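Uncharacterized protein (Legionella longbeachae NSW150, PDB 4JZA) probably dephosphorylates phosphatidylinositol 3-phosphate as a phosphoinositide phosphatase, consistent with a part in manipulating host lipids. Local coordinates at residues Arg341-Pro346 with Thr380-Asn385. Residues are numbered along the deposited sequence; the frame is centred on the assembly and turned at random.
Sequences RHRTLP and TRDGLN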
loop_
_atom_site.group_PDB
_atom_site.type_symbol
_atom_site.label_atom_id
_atom_site.label_comp_id
_atom_site.label_asym_id
_atom_site.label_seq_id
_atom_site.Cartn_x
_atom_site.Cartn_y
_atom_site.Cartn_z
ATOM N N ARG A 341 1.846 -4.429 1.192
ATOM C CA ARG A 341 1.224 -3.656 0.088
ATOM C C ARG A 341 2.265 -3.027 -0.812
ATOM O O ARG A 341 1.942 -2.436 -1.828
ATOM C CB ARG A 341 0.412 -2.510 0.633
ATOM C CG ARG A 341 -0.809 -2.883 1.422
ATOM C CD ARG A 341 -1.281 -1.620 2.146
ATOM N NE ARG A 341 -0.525 -1.325 3.352
ATOM C CZ ARG A 341 -0.493 -0.157 3.952
ATOM N NH1 ARG A 341 -1.169 0.882 3.480
ATOM N NH2 ARG A 341 0.233 -0.028 5.039
ATOM N N HIS A 342 3.517 -3.138 -0.396
ATOM C CA HIS A 342 4.571 -2.344 -0.918
ATOM C C HIS A 342 5.330 -3.186 -1.920
ATOM O O HIS A 342 6.416 -3.677 -1.639
ATOM C CB HIS A 342 5.491 -1.887 0.220
ATOM C CG HIS A 342 6.479 -0.861 -0.216
ATOM N ND1 HIS A 342 7.043 0.039 0.619
ATOM C CD2 HIS A 342 7.010 -0.611 -1.420
ATOM C CE1 HIS A 342 7.835 0.844 -0.065
ATOM N NE2 HIS A 342 7.866 0.439 -1.296
ATOM N N ARG A 343 4.788 -3.281 -3.129
ATOM C CA ARG A 343 5.388 -4.163 -4.139
ATOM C C ARG A 343 6.017 -3.464 -5.342
ATOM O O ARG A 343 6.060 -4.031 -6.452
ATOM C CB ARG A 343 4.319 -5.182 -4.538
ATOM C CG ARG A 343 3.627 -5.729 -3.299
ATOM C CD ARG A 343 4.610 -6.582 -2.514
ATOM N NE ARG A 343 4.619 -7.884 -3.141
ATOM C CZ ARG A 343 5.604 -8.359 -3.830
ATOM N NH1 ARG A 343 6.722 -7.700 -3.910
ATOM N NH2 ARG A 343 5.485 -9.521 -4.411
ATOM N N THR A 344 6.498 -2.231 -5.107
ATOM C CA THR A 344 7.125 -1.405 -6.120
ATOM C C THR A 344 8.671 -1.469 -6.116
ATOM O O THR A 344 9.320 -0.945 -7.029
ATOM C CB THR A 344 6.706 0.058 -5.946
ATOM O OG1 THR A 344 6.958 0.487 -4.616
ATOM C CG2 THR A 344 5.265 0.218 -6.221
ATOM N N LEU A 345 9.257 -2.119 -5.104
ATOM C CA LEU A 345 10.699 -2.271 -5.023
ATOM C C LEU A 345 11.013 -3.763 -5.110
ATOM O O LEU A 345 10.261 -4.613 -4.629
ATOM C CB LEU A 345 11.203 -1.698 -3.715
ATOM C CG LEU A 345 10.844 -0.232 -3.404
ATOM C CD1 LEU A 345 11.272 0.112 -1.979
ATOM C CD2 LEU A 345 11.549 0.713 -4.350
ATOM N N PRO A 346 12.136 -4.105 -5.746
ATOM C CA PRO A 346 12.396 -5.492 -6.089
ATOM C C PRO A 346 13.061 -6.285 -4.977
ATOM O O PRO A 346 14.125 -6.821 -5.149
ATOM C CB PRO A 346 13.306 -5.365 -7.314
ATOM C CG PRO A 346 14.051 -4.110 -7.089
ATOM C CD PRO A 346 13.150 -3.195 -6.313
ATOM N N THR A 380 5.097 -9.196 -8.652
ATOM C CA THR A 380 4.450 -7.985 -8.128
ATOM C C THR A 380 3.184 -7.597 -8.891
ATOM O O THR A 380 3.228 -7.318 -10.065
ATOM C CB THR A 380 5.437 -6.817 -8.013
ATOM O OG1 THR A 380 4.708 -5.628 -7.748
ATOM C CG2 THR A 380 6.258 -6.663 -9.288
ATOM N N ARG A 381 2.049 -7.609 -8.202
ATOM C CA ARG A 381 0.805 -7.063 -8.748
ATOM C C ARG A 381 0.892 -5.564 -9.109
ATOM O O ARG A 381 0.096 -5.069 -9.895
ATOM C CB ARG A 381 -0.354 -7.265 -7.746
ATOM C CG ARG A 381 -0.222 -6.412 -6.490
ATOM C CD ARG A 381 -1.448 -6.501 -5.593
ATOM N NE ARG A 381 -2.667 -6.153 -6.326
ATOM C CZ ARG A 381 -3.899 -6.615 -6.056
ATOM N NH1 ARG A 381 -4.154 -7.482 -5.051
ATOM N NH2 ARG A 381 -4.907 -6.226 -6.845
ATOM N N ASP A 382 1.835 -4.848 -8.520
ATOM C CA ASP A 382 1.982 -3.424 -8.753
ATOM C C ASP A 382 2.706 -3.108 -10.087
ATOM O O ASP A 382 2.680 -1.964 -10.575
ATOM C CB ASP A 382 2.736 -2.753 -7.582
ATOM C CG ASP A 382 1.916 -2.691 -6.260
ATOM O OD1 ASP A 382 0.717 -3.081 -6.235
ATOM O OD2 ASP A 382 2.485 -2.223 -5.234
ATOM N N GLY A 383 3.339 -4.101 -10.688
ATOM C CA GLY A 383 4.122 -3.855 -11.870
ATOM C C GLY A 383 3.619 -4.550 -13.117
ATOM O O GLY A 383 4.409 -4.809 -14.029
ATOM N N LEU A 384 2.322 -4.835 -13.189
ATOM C CA LEU A 384 1.794 -5.566 -14.337
ATOM C C LEU A 384 1.742 -4.721 -15.614
ATOM O O LEU A 384 1.550 -5.262 -16.713
ATOM C CB LEU A 384 0.410 -6.126 -14.034
ATOM C CG LEU A 384 0.341 -7.093 -12.848
ATOM C CD1 LEU A 384 -1.103 -7.469 -12.649
ATOM C CD2 LEU A 384 1.194 -8.323 -13.099
ATOM N N ASN A 385 1.910 -3.414 -15.478
ATOM C CA ASN A 385 2.020 -2.556 -16.633
ATOM C C ASN A 385 3.411 -2.033 -16.888
ATOM O O ASN A 385 3.607 -1.236 -17.772
ATOM C CB ASN A 385 1.049 -1.404 -16.505
ATOM C CG ASN A 385 -0.396 -1.871 -16.608
ATOM O OD1 ASN A 385 -0.770 -2.676 -17.492
ATOM N ND2 ASN A 385 -1.210 -1.377 -15.719
#
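Thr380 turns its hydroxyl opposite its own backbone N (chi1 169°) and reaches Arg343, while Asp382 swings its carboxylate beside its backbone N (chi1 -70°) to meet the same residue. The first of these torsions also sets up an ST turn: Thr380 OG1 accepts from Asp382 N at 3.1 Å, and the same oxygen donates to Arg343 O. One hydroxyl thus closes its own turn and ties it to the neighbouring loop. A second bond reinforces the tie, from Arg343 N to Asp382 OD2 at 3.3 Å; the N-H comes in from above the carboxylate plane, 42° out of it. Both backbone polar groups of Arg343 are therefore taken up by side chains of 380-385.

Beside the two bonds, Arg343 CB touches both Asp382 OD2 (3.6 Å) and Thr380 OG1. The rest of the arginine bends at chi2 and chi3 and brings one guanidinium face over Thr380, with CB of the threonine 4.2 Å above the plane and offset toward the rim. The charged groups do not pair here: Arg343 NE stays 6.4 Å from Asp382 OD2.

Two loops of the alpha-beta fold are joined in this way, the one leading into strand 352-359 and the one between strand 365-374 and helix 388-402. Beyond them, the Arg341 guanidinium bonds to Asn130 and forms a salt bridge with Glu133, both of helix 122-140, and Thr344 OG1 is hydrogen-bonded to Gln317. Thr344 CG2 meanwhile rests 3.8 Å from Asp382 OD2.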